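Local coordinates for protein adenosine kinase, putative (Trypanosoma brucei, PDB 3OTX) that probably phosphorylates adenosine to AMP with ATP and magnesium in purine salvage, as a member of the PfkB carbohydrate kinase family, at residues Val73-Gln78 with Glu108-Ala113; Ser148-Met151 with Ala155-Arg158; Ser163-Phe168 with Ser309-Gly314; Asp191-Ile196 with Gly257-Val262. The protein carries 1 engineered substitution. All coordinates share one frame; numbering follows the deposited sequence. Where two conformers were deposited one is given.

Contact 1 of 4, residues Val73-Gln78 with Glu108-Ala113; sequences VAQWMQ and EGIVMA
Gln75, in the last turn of helix 66-76, lies against the backbone of Glu108 and Gly109, where a Schellman motif ends helix 96-108 and the chain turns into strand 111-116. This is one flank of the ribokinase-like alpha/beta fold, with helix 66-76 packed beside the parallel strands 111-116 and 86-89. The tight part is built from the methylenes of Gln75. CG sits anti to the backbone N (chi1 -170°) and is pressed on a carbonyl, with Gln75 CG 3.2 Å from Glu108 O; Gln75 CB rests on Ile110 CG1 at 4.1 Å. The chain then bends at chi2 (67°), which carries the amide alongside Gly109. That residue has a phi of 104° and no CB, so its backbone can approach the glutamine directly, while backbone bonding to Gly83 holds it from beyond the contact. Ile110 also touches Ala71 and Arg72 of the same helix. The Glu108 side is looser and partly open to solvent: its side chain makes no close approach to segment 73-78, and its carboxylate pairs with Arg72 instead. No hydrogen bond joins the two segments. At the amide end two acceptors come close, Gln75 OE1 standing 3.5 Å from Gly109 O, and OE1 takes a weak hydrogen bond from Val86 N.

Contact 2 of 4, residues Ser148-Met151 with Ala155-Arg158; sequences SEHM and AVVR
The imidazole of His150 has the CG2 methyl of Val156 over one face, closest above the nitrogen, with Val156 CG2 3.3 Å from His150 NE2 and 3.6 Å from His150 CD2. At the ring edge the same NE2 donates to Ala113 O, which ties the ring to strand 111-116 and limits its rotation. A chi1 near 180° (-174°) swings the ring out beside helix 154-162, and the ring and the valine cross at about a right angle. The same CG2 also lies 3.3 Å from His150 O, and Val156 CG1 lies 3.5 Å from Met151 O, so the valine packs on the last carbonyls of the first helix. This is a compact turn between two short helices, on the path from the small lid sheet of the ribokinase-like fold to strand 165-169 of the central sheet. Both carbonyls have polar partners besides these methyls, His150 O taking Ser153 OG and Met151 O taking Gln182 NE2. The Met151 chain, bent at each torsion, brings its CE to 4.3 Å from Val156 CG1, and both side chains reach Tyr11 of strand 10-13. Val157 CG2 approaches Met151 O at 3.8 Å.

Contact 3 of 4, residues Ser163-Phe168 with Ser309-Gly314; sequences SRIFYF and SAYAVG
Ile165 points its side chain from strand 165-169 straight at the end of helix 300-311, where it meets Tyr311 and Ala312. The isoleucine and the tyrosine cross obliquely: the terminal methyl comes to the rim of the phenol ring, close to the ring plane, with Ile165 CD1 3.7 Å from Tyr311 CD2. The ring faces are therefore not stacked on by this residue. The same methyl also touches the backbone just past Tyr311, Ile165 CD1 lying 3.6 Å from Ala312 CA and 4.0 Å from Ala312 CB. Ile165 reaches this far because CG1 is anti to its carbonyl carbon (chi1 -64°) and the extended chi2 (159°) puts CD1 foremost. Tyr311 also touches Leu193 of the neighbouring strand, while Ala312 is backed by Phe85. The contact is thus a helix end packed on the central sheet of the ribokinase-like fold; the far, N-terminal end of this helix carries Asp301, the probable proton acceptor. Gly314, with positive phi, is the C-prime residue of the Schellman motif that closes the helix, its N bonded to Tyr311 O at 3.0 Å. On the strand side Arg164 folds back, and its NH1 donates to Ser163 O at 2.8 Å, in the guanidinium plane but well above the carbonyl plane; Asp161 O is a second acceptor for it. No hydrogen bond crosses the junction; it is apolar, and its specificity rests on the fit of the Ile165 CD1 end against the Tyr311 edge and Ala312.

Contact 4 of 4, residues Asp191-Ile196 with Gly257-Val262; sequences DGLFMI and GTKGRV
A Schellman motif ends helix 177-189 with Asp191 as its C-prime residue, and the turn into strand 193-197 is gripped from outside by Lys259, in the loop before strand 262-267. The lysine lies along the turn. Its CB and CG pack on Leu193, with Lys259 CB 3.8 Å from Leu193 CD2; further out, Lys259 CG passes 3.5 Å from Gly192 O. A bend at chi2 (-71°) followed by an extended end takes the ammonium to Asp191. There Lys259 NZ donates to Asp191 O at 3.1 Å, coming in from above the carbonyl plane (47° out of it) rather than along a lone pair. The carboxylate of Asp191 adds a loose salt bridge, Asp191 OD2 to Lys259 NZ at 3.5 Å, and Asp191 OD1 stands 3.2 Å from Lys259 CE. One ammonium thus serves both the backbone and the side chain of the same residue. A water hydrogen-bonded to Thr258 OG1 at 2.7 Å also donates weakly to Asp191 OD1. The charged ends are open to solvent, whereas Leu193 also packs on Asp219. Strand 165-169, helix 177-189 and strand 193-197 form a beta-alpha-beta crossover between neighbouring parallel strands, the repeating unit of ribokinase-like alpha/beta folds; here the Schellman turn is its second joint.

Contacts 1, 3 and 4 all reach the large central sheet. Contacts 3 and 4 lie on adjacent parallel strands, centres 11 Å apart, stitched by Phe166 N to Leu193 O and Met195 N to Phe166 O, each 2.8 Å; along the chain, contact 4 is nested within contact 3. Contact 1 meets the helix end of contact 3 through Gln78 NE2 to Ser309 O at 3.1 Å. It also joins contact 2, 19 Å away between centres, through strand 111-116. Contacts 3 and 4 lie away from the known binding residues; in contact 1 the side chain of Glu108 is about 13 Å from the bound bis(adenosine)-5'-pentaphosphate and about 8 Å from that of adenosine-binding Asn69, and Met151 is about 10 Å from Asn15, side chain to side chain.

Contact 1 of 4, residues Val73-Gln78 with Glu108-Ala113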
loop_
_atom_site.group_PDB
_atom_site.type_symbol
_atom_site.label_atom_id
_atom_site.label_comp_id
_atom_site.label_asym_id
_atom_site.label_seq_id
_atom_site.Cartn_x
_atom_site.Cartn_y
_atom_site.Cartn_z
ATOM N N VAL A 73 -3.079 -0.639 9.905
ATOM C CA VAL A 73 -3.759 -1.933 10.050
ATOM C C VAL A 73 -2.821 -2.945 10.711
ATOM O O VAL A 73 -3.246 -3.628 11.661
ATOM C CB VAL A 73 -4.247 -2.447 8.707
ATOM C CG1 VAL A 73 -4.773 -3.902 8.854
ATOM C CG2 VAL A 73 -5.369 -1.514 8.181
ATOM N N ALA A 74 -1.555 -2.967 10.293
ATOM C CA ALA A 74 -0.562 -3.880 10.944
ATOM C C ALA A 74 -0.411 -3.585 12.429
ATOM O O ALA A 74 -0.470 -4.493 13.263
ATOM C CB ALA A 74 0.793 -3.811 10.214
ATOM N N GLN A 75 -0.317 -2.295 12.767
ATOM C CA GLN A 75 -0.147 -1.937 14.184
ATOM C C GLN A 75 -1.395 -2.305 14.998
ATOM O O GLN A 75 -1.310 -2.730 16.148
ATOM C CB GLN A 75 0.191 -0.432 14.281
ATOM C CG GLN A 75 0.637 0.060 15.685
ATOM C CD GLN A 75 1.971 -0.523 16.113
ATOM O OE1 GLN A 75 3.014 -0.364 15.430
ATOM N NE2 GLN A 75 1.922 -1.320 17.179
ATOM N N TRP A 76 -2.575 -2.128 14.401
ATOM C CA TRP A 76 -3.849 -2.450 15.060
ATOM C C TRP A 76 -3.891 -3.926 15.454
ATOM O O TRP A 76 -4.513 -4.309 16.443
ATOM C CB TRP A 76 -5.038 -2.142 14.119
ATOM C CG TRP A 76 -6.403 -2.507 14.630
ATOM C CD1 TRP A 76 -7.087 -1.903 15.627
ATOM C CD2 TRP A 76 -7.270 -3.517 14.101
ATOM N NE1 TRP A 76 -8.322 -2.498 15.802
ATOM C CE2 TRP A 76 -8.454 -3.493 14.863
ATOM C CE3 TRP A 76 -7.149 -4.442 13.055
ATOM C CZ2 TRP A 76 -9.513 -4.376 14.627
ATOM C CZ3 TRP A 76 -8.206 -5.320 12.818
ATOM C CH2 TRP A 76 -9.371 -5.270 13.588
ATOM N N MET A 77 -3.222 -4.749 14.655
ATOM C CA MET A 77 -3.170 -6.188 14.935
ATOM C C MET A 77 -2.112 -6.580 15.953
ATOM O O MET A 77 -2.043 -7.754 16.338
ATOM C CB MET A 77 -2.871 -6.951 13.655
ATOM C CG MET A 77 -4.025 -7.025 12.672
ATOM S SD MET A 77 -5.477 -7.885 13.286
ATOM C CE MET A 77 -4.891 -9.593 13.326
ATOM N N GLN A 78 -1.264 -5.630 16.348
ATOM C CA GLN A 78 -0.196 -5.896 17.308
ATOM C C GLN A 78 -0.210 -4.820 18.410
ATOM O O GLN A 78 0.758 -4.109 18.602
ATOM C CB GLN A 78 1.165 -5.935 16.586
ATOM C CG GLN A 78 1.341 -7.125 15.599
ATOM C CD GLN A 78 1.368 -8.484 16.287
ATOM O OE1 GLN A 78 1.489 -8.565 17.494
ATOM N NE2 GLN A 78 1.220 -9.559 15.508
ATOM N N GLU A 108 -1.658 5.871 17.371
ATOM C CA GLU A 108 -1.847 4.411 17.204
ATOM C C GLU A 108 -0.591 3.590 17.500
ATOM O O GLU A 108 -0.674 2.362 17.562
ATOM C CB GLU A 108 -2.463 4.081 15.850
ATOM C CG GLU A 108 -3.917 4.564 15.822
ATOM C CD GLU A 108 -4.498 4.664 14.452
ATOM O OE1 GLU A 108 -3.940 4.073 13.528
ATOM O OE2 GLU A 108 -5.545 5.326 14.325
ATOM N N GLY A 109 0.551 4.252 17.707
ATOM C CA GLY A 109 1.796 3.521 18.072
ATOM C C GLY A 109 2.788 3.373 16.924
ATOM O O GLY A 109 3.791 2.675 17.071
ATOM N N ILE A 110 2.528 4.006 15.787
ATOM C CA ILE A 110 3.487 3.991 14.694
ATOM C C ILE A 110 4.590 5.000 14.983
ATOM O O ILE A 110 4.307 6.122 15.421
ATOM C CB ILE A 110 2.803 4.302 13.347
ATOM C CG1 ILE A 110 1.785 3.175 13.047
ATOM C CG2 ILE A 110 3.825 4.446 12.186
ATOM C CD1 ILE A 110 0.750 3.589 12.167
ATOM N N VAL A 111 5.840 4.603 14.757
ATOM C CA VAL A 111 6.929 5.571 14.817
ATOM C C VAL A 111 6.965 6.275 13.464
ATOM O O VAL A 111 7.101 5.647 12.417
ATOM C CB VAL A 111 8.275 4.888 15.116
ATOM C CG1 VAL A 111 9.395 5.953 15.128
ATOM C CG2 VAL A 111 8.178 4.149 16.443
ATOM N N MET A 112 6.782 7.590 13.489
ATOM C CA MET A 112 6.670 8.369 12.259
ATOM C C MET A 112 7.977 9.096 11.961
ATOM O O MET A 112 8.206 10.207 12.417
ATOM C CB MET A 112 5.495 9.368 12.370
ATOM C CG MET A 112 4.146 8.684 12.311
ATOM S SD MET A 112 3.783 7.974 10.695
ATOM C CE MET A 112 3.080 9.378 9.786
ATOM N N ALA A 113 8.874 8.390 11.261
ATOM C CA ALA A 113 10.175 8.939 10.923
ATOM C C ALA A 113 10.054 9.768 9.644
ATOM O O ALA A 113 10.691 9.489 8.617
ATOM C CB ALA A 113 11.199 7.809 10.779
#

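Contact 2 of 4, residues Ser148-Met151 with Ala155-Arg158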
loop_
_atom_site.group_PDB
_atom_site.type_symbol
_atom_site.label_atom_id
_atom_site.label_comp_id
_atom_site.label_asym_id
_atom_site.label_seq_id
_atom_site.Cartn_x
_atom_site.Cartn_y
_atom_site.Cartn_z
ATOM N N SER A 148 16.995 12.474 -0.431
ATOM C CA SER A 148 18.061 11.563 -0.124
ATOM C C SER A 148 18.686 11.942 1.205
ATOM O O SER A 148 19.089 11.059 1.955
ATOM C CB SER A 148 19.108 11.578 -1.236
ATOM O OG SER A 148 18.502 11.170 -2.453
ATOM N N GLU A 149 18.701 13.244 1.519
ATOM C CA GLU A 149 19.236 13.682 2.820
ATOM C C GLU A 149 18.429 13.013 3.940
ATOM O O GLU A 149 18.993 12.463 4.920
ATOM C CB GLU A 149 19.193 15.209 2.980
ATOM C CG GLU A 149 20.175 15.998 2.101
ATOM C CD GLU A 149 20.029 15.756 0.586
ATOM O OE1 GLU A 149 18.892 15.655 0.050
ATOM O OE2 GLU A 149 21.085 15.673 -0.077
ATOM N N HIS A 150 17.108 13.020 3.802
ATOM C CA HIS A 150 16.301 12.387 4.833
ATOM C C HIS A 150 16.555 10.880 4.890
ATOM O O HIS A 150 16.617 10.287 5.964
ATOM C CB HIS A 150 14.804 12.656 4.595
ATOM C CG HIS A 150 13.934 12.140 5.704
ATOM N ND1 HIS A 150 13.938 12.691 6.967
ATOM C CD2 HIS A 150 13.091 11.071 5.759
ATOM C CE1 HIS A 150 13.116 12.008 7.749
ATOM N NE2 HIS A 150 12.595 11.016 7.042
ATOM N N MET A 151 16.666 10.247 3.727
ATOM C CA MET A 151 16.936 8.798 3.685
ATOM C C MET A 151 18.243 8.386 4.397
ATOM O O MET A 151 18.342 7.261 4.872
ATOM C CB MET A 151 16.976 8.290 2.246
ATOM C CG MET A 151 15.623 8.374 1.514
ATOM S SD MET A 151 14.265 7.485 2.344
ATOM C CE MET A 151 14.891 5.813 2.352
ATOM N N ALA A 155 17.661 9.065 12.119
ATOM C CA ALA A 155 16.371 8.458 12.463
ATOM C C ALA A 155 15.951 7.388 11.458
ATOM O O ALA A 155 15.473 6.317 11.854
ATOM C CB ALA A 155 15.288 9.520 12.590
ATOM N N VAL A 156 16.152 7.669 10.170
ATOM C CA VAL A 156 15.805 6.718 9.107
ATOM C C VAL A 156 16.782 5.523 9.057
ATOM O O VAL A 156 16.367 4.382 8.950
ATOM C CB VAL A 156 15.679 7.424 7.749
ATOM C CG1 VAL A 156 15.431 6.417 6.572
ATOM C CG2 VAL A 156 14.547 8.480 7.837
ATOM N N VAL A 157 18.075 5.795 9.165
ATOM C CA VAL A 157 19.055 4.684 9.118
ATOM C C VAL A 157 18.896 3.784 10.351
ATOM O O VAL A 157 18.971 2.552 10.251
ATOM C CB VAL A 157 20.487 5.208 8.956
ATOM C CG1 VAL A 157 21.491 4.057 9.069
ATOM C CG2 VAL A 157 20.631 5.922 7.604
ATOM N N ARG A 158 18.639 4.399 11.502
ATOM C CA ARG A 158 18.363 3.654 12.732
ATOM C C ARG A 158 17.149 2.772 12.540
ATOM O O ARG A 158 17.178 1.584 12.875
ATOM C CB ARG A 158 18.133 4.636 13.889
ATOM C CG ARG A 158 17.603 4.001 15.177
ATOM C CD ARG A 158 17.156 5.093 16.147
ATOM N NE ARG A 158 16.623 4.563 17.402
ATOM C CZ ARG A 158 16.222 5.314 18.429
ATOM N NH1 ARG A 158 16.289 6.639 18.362
ATOM N NH2 ARG A 158 15.752 4.738 19.529
#

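Contact 3 of 4, residues Ser163-Phe168 with Ser309-Gly314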
loop_
_atom_site.group_PDB
_atom_site.type_symbol
_atom_site.label_atom_id
_atom_site.label_comp_id
_atom_site.label_asym_id
_atom_site.label_seq_id
_atom_site.Cartn_x
_atom_site.Cartn_y
_atom_site.Cartn_z
ATOM N N SER A 163 14.939 -2.836 11.657
ATOM C CA SER A 163 13.813 -3.527 10.993
ATOM C C SER A 163 14.274 -4.789 10.291
ATOM O O SER A 163 15.457 -4.909 9.885
ATOM C CB SER A 163 13.133 -2.585 9.974
ATOM O OG SER A 163 12.625 -1.440 10.646
ATOM N N ARG A 164 13.351 -5.736 10.135
ATOM C CA ARG A 164 13.669 -6.983 9.411
ATOM C C ARG A 164 12.720 -7.241 8.248
ATOM O O ARG A 164 12.992 -8.094 7.414
ATOM C CB ARG A 164 13.719 -8.198 10.347
ATOM C CG ARG A 164 14.806 -8.113 11.381
ATOM C CD ARG A 164 16.190 -8.137 10.717
ATOM N NE ARG A 164 17.265 -8.102 11.702
ATOM C CZ ARG A 164 17.843 -6.981 12.152
ATOM N NH1 ARG A 164 17.460 -5.774 11.695
ATOM N NH2 ARG A 164 18.815 -7.089 13.060
ATOM N N ILE A 165 11.621 -6.496 8.205
ATOM C CA ILE A 165 10.671 -6.573 7.089
ATOM C C ILE A 165 10.505 -5.145 6.539
ATOM O O ILE A 165 10.264 -4.221 7.310
ATOM C CB ILE A 165 9.295 -7.127 7.554
ATOM C CG1 ILE A 165 9.396 -8.567 8.039
ATOM C CG2 ILE A 165 8.263 -7.007 6.418
ATOM C CD1 ILE A 165 8.240 -9.009 8.953
ATOM N N PHE A 166 10.693 -4.990 5.232
ATOM C CA PHE A 166 10.652 -3.700 4.557
ATOM C C PHE A 166 9.537 -3.777 3.545
ATOM O O PHE A 166 9.533 -4.664 2.687
ATOM C CB PHE A 166 12.008 -3.441 3.883
ATOM C CG PHE A 166 13.153 -3.349 4.869
ATOM C CD1 PHE A 166 13.736 -4.509 5.394
ATOM C CD2 PHE A 166 13.622 -2.095 5.288
ATOM C CE1 PHE A 166 14.784 -4.423 6.296
ATOM C CE2 PHE A 166 14.673 -2.017 6.220
ATOM C CZ PHE A 166 15.245 -3.175 6.706
ATOM N N TYR A 167 8.586 -2.845 3.666
ATOM C CA TYR A 167 7.466 -2.806 2.753
ATOM C C TYR A 167 7.387 -1.431 2.118
ATOM O O TYR A 167 7.264 -0.405 2.830
ATOM C CB TYR A 167 6.152 -3.117 3.486
ATOM C CG TYR A 167 4.946 -2.816 2.631
ATOM C CD1 TYR A 167 4.625 -3.625 1.544
ATOM C CD2 TYR A 167 4.170 -1.701 2.887
ATOM C CE1 TYR A 167 3.524 -3.332 0.744
ATOM C CE2 TYR A 167 3.068 -1.408 2.095
ATOM C CZ TYR A 167 2.773 -2.223 1.035
ATOM O OH TYR A 167 1.679 -1.920 0.257
ATOM N N PHE A 168 7.424 -1.417 0.790
ATOM C CA PHE A 168 7.200 -0.202 0.027
ATOM C C PHE A 168 5.995 -0.368 -0.848
ATOM O O PHE A 168 5.815 -1.422 -1.442
ATOM C CB PHE A 168 8.392 0.091 -0.882
ATOM C CG PHE A 168 9.522 0.780 -0.192
ATOM C CD1 PHE A 168 10.171 0.200 0.919
ATOM C CD2 PHE A 168 9.995 1.983 -0.686
ATOM C CE1 PHE A 168 11.238 0.861 1.562
ATOM C CE2 PHE A 168 11.076 2.633 -0.073
ATOM C CZ PHE A 168 11.693 2.057 1.063
ATOM N N SER A 309 1.154 -8.207 9.666
ATOM C CA SER A 309 1.024 -8.485 11.108
ATOM C C SER A 309 1.265 -9.957 11.445
ATOM O O SER A 309 1.799 -10.267 12.512
ATOM C CB SER A 309 -0.318 -8.006 11.660
ATOM O OG SER A 309 -1.375 -8.900 11.320
ATOM N N ALA A 310 0.892 -10.851 10.532
ATOM C CA ALA A 310 1.106 -12.279 10.736
ATOM C C ALA A 310 2.503 -12.678 10.327
ATOM O O ALA A 310 3.105 -13.539 10.972
ATOM C CB ALA A 310 0.103 -13.076 9.934
ATOM N N TYR A 311 3.018 -12.057 9.273
ATOM C CA TYR A 311 4.347 -12.409 8.767
ATOM C C TYR A 311 5.380 -12.042 9.837
ATOM O O TYR A 311 6.362 -12.798 10.053
ATOM C CB TYR A 311 4.652 -11.697 7.410
ATOM C CG TYR A 311 5.847 -12.304 6.700
ATOM C CD1 TYR A 311 5.680 -13.260 5.707
ATOM C CD2 TYR A 311 7.162 -11.987 7.096
ATOM C CE1 TYR A 311 6.772 -13.839 5.073
ATOM C CE2 TYR A 311 8.258 -12.577 6.479
ATOM C CZ TYR A 311 8.061 -13.486 5.468
ATOM O OH TYR A 311 9.142 -14.090 4.855
ATOM N N ALA A 312 5.158 -10.901 10.502
ATOM C CA ALA A 312 6.067 -10.394 11.531
ATOM C C ALA A 312 6.182 -11.316 12.752
ATOM O O ALA A 312 7.167 -11.236 13.483
ATOM C CB ALA A 312 5.674 -8.958 11.959
ATOM N N VAL A 313 5.188 -12.184 12.973
ATOM C CA VAL A 313 5.249 -13.149 14.082
ATOM C C VAL A 313 5.519 -14.578 13.619
ATOM O O VAL A 313 5.296 -15.536 14.368
ATOM C CB VAL A 313 4.032 -13.059 15.025
ATOM C CG1 VAL A 313 4.083 -11.748 15.799
ATOM C CG2 VAL A 313 2.686 -13.177 14.234
ATOM N N GLY A 314 6.001 -14.696 12.381
ATOM C CA GLY A 314 6.509 -15.951 11.834
ATOM C C GLY A 314 5.457 -16.952 11.393
ATOM O O GLY A 314 5.732 -18.135 11.334
#

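Contact 4 of 4, residues Asp191-Ile196 with Gly257-Val262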
loop_
_atom_site.group_PDB
_atom_site.type_symbol
_atom_site.label_atom_id
_atom_site.label_comp_id
_atom_site.label_asym_id
_atom_site.label_seq_id
_atom_site.Cartn_x
_atom_site.Cartn_y
_atom_site.Cartn_z
ATOM N N ASP A 191 19.668 -9.420 6.501
ATOM C CA ASP A 191 19.047 -10.735 6.273
ATOM C C ASP A 191 17.537 -10.655 6.549
ATOM O O ASP A 191 16.976 -11.520 7.236
ATOM C CB ASP A 191 19.684 -11.835 7.130
ATOM C CG ASP A 191 19.296 -13.233 6.662
ATOM O OD1 ASP A 191 19.062 -13.404 5.448
ATOM O OD2 ASP A 191 19.227 -14.151 7.497
ATOM N N GLY A 192 16.924 -9.622 5.995
ATOM C CA GLY A 192 15.489 -9.309 6.162
ATOM C C GLY A 192 14.750 -9.701 4.903
ATOM O O GLY A 192 15.220 -10.541 4.104
ATOM N N LEU A 193 13.564 -9.125 4.778
ATOM C CA LEU A 193 12.670 -9.331 3.648
ATOM C C LEU A 193 12.262 -8.019 3.053
ATOM O O LEU A 193 11.971 -7.077 3.781
ATOM C CB LEU A 193 11.404 -10.043 4.115
ATOM C CG LEU A 193 11.756 -11.525 4.044
ATOM C CD1 LEU A 193 11.460 -12.258 5.335
ATOM C CD2 LEU A 193 11.139 -12.164 2.810
ATOM N N PHE A 194 12.231 -7.955 1.731
ATOM C CA PHE A 194 11.732 -6.792 1.027
ATOM C C PHE A 194 10.479 -7.147 0.271
ATOM O O PHE A 194 10.459 -8.137 -0.471
ATOM C CB PHE A 194 12.778 -6.237 0.052
ATOM C CG PHE A 194 12.398 -4.888 -0.496
ATOM C CD1 PHE A 194 12.720 -3.729 0.209
ATOM C CD2 PHE A 194 11.642 -4.789 -1.655
ATOM C CE1 PHE A 194 12.349 -2.486 -0.262
ATOM C CE2 PHE A 194 11.248 -3.522 -2.145
ATOM C CZ PHE A 194 11.581 -2.373 -1.422
ATOM N N MET A 195 9.437 -6.334 0.461
ATOM C CA MET A 195 8.125 -6.594 -0.113
ATOM C C MET A 195 7.608 -5.341 -0.787
ATOM O O MET A 195 7.768 -4.243 -0.258
ATOM C CB MET A 195 7.137 -6.995 0.979
ATOM C CG MET A 195 7.670 -7.990 1.980
ATOM S SD MET A 195 6.463 -8.217 3.276
ATOM C CE MET A 195 5.007 -8.450 2.274
ATOM N N ILE A 196 6.972 -5.516 -1.934
ATOM C CA ILE A 196 6.313 -4.400 -2.618
ATOM C C ILE A 196 4.900 -4.777 -2.992
ATOM O O ILE A 196 4.598 -5.975 -3.194
ATOM C CB ILE A 196 7.041 -3.970 -3.902
ATOM C CG1 ILE A 196 7.233 -5.138 -4.876
ATOM C CG2 ILE A 196 8.338 -3.334 -3.586
ATOM C CD1 ILE A 196 8.019 -4.752 -6.096
ATOM N N GLY A 257 17.550 -12.696 -4.516
ATOM C CA GLY A 257 17.510 -12.927 -3.077
ATOM C C GLY A 257 17.659 -14.380 -2.676
ATOM O O GLY A 257 17.769 -15.264 -3.518
ATOM N N THR A 258 17.631 -14.610 -1.364
ATOM C CA THR A 258 17.845 -15.933 -0.798
ATOM C C THR A 258 16.671 -16.412 0.050
ATOM O O THR A 258 16.572 -17.622 0.326
ATOM C CB THR A 258 19.131 -15.982 0.058
ATOM O OG1 THR A 258 19.035 -15.012 1.101
ATOM C CG2 THR A 258 20.368 -15.688 -0.787
ATOM N N LYS A 259 15.794 -15.479 0.462
ATOM C CA LYS A 259 14.636 -15.836 1.315
ATOM C C LYS A 259 13.587 -16.638 0.557
ATOM O O LYS A 259 12.883 -17.428 1.159
ATOM C CB LYS A 259 13.952 -14.600 1.924
ATOM C CG LYS A 259 14.781 -13.818 2.955
ATOM C CD LYS A 259 14.936 -14.573 4.266
ATOM C CE LYS A 259 15.852 -13.805 5.181
ATOM N NZ LYS A 259 15.829 -14.346 6.555
ATOM N N GLY A 260 13.481 -16.404 -0.749
ATOM C CA GLY A 260 12.561 -17.134 -1.622
ATOM C C GLY A 260 11.541 -16.119 -2.097
ATOM O O GLY A 260 11.015 -15.328 -1.304
ATOM N N ARG A 261 11.285 -16.119 -3.398
ATOM C CA ARG A 261 10.288 -15.241 -4.006
ATOM C C ARG A 261 8.871 -15.774 -3.756
ATOM O O ARG A 261 8.603 -16.969 -3.937
ATOM C CB ARG A 261 10.646 -15.094 -5.508
ATOM C CG ARG A 261 9.582 -14.605 -6.461
ATOM C CD ARG A 261 9.189 -13.107 -6.303
ATOM N NE ARG A 261 10.284 -12.122 -6.503
ATOM C CZ ARG A 261 10.932 -11.886 -7.651
ATOM N NH1 ARG A 261 10.690 -12.595 -8.747
ATOM N NH2 ARG A 261 11.874 -10.943 -7.689
ATOM N N VAL A 262 7.985 -14.884 -3.303
ATOM C CA VAL A 262 6.590 -15.211 -3.008
ATOM C C VAL A 262 5.744 -14.228 -3.814
ATOM O O VAL A 262 6.063 -13.034 -3.868
ATOM C CB VAL A 262 6.262 -15.025 -1.494
ATOM C CG1 VAL A 262 4.780 -15.388 -1.152
ATOM C CG2 VAL A 262 7.234 -15.807 -0.624
HETATM O O HOH W 1 17.947 -15.786 3.407
#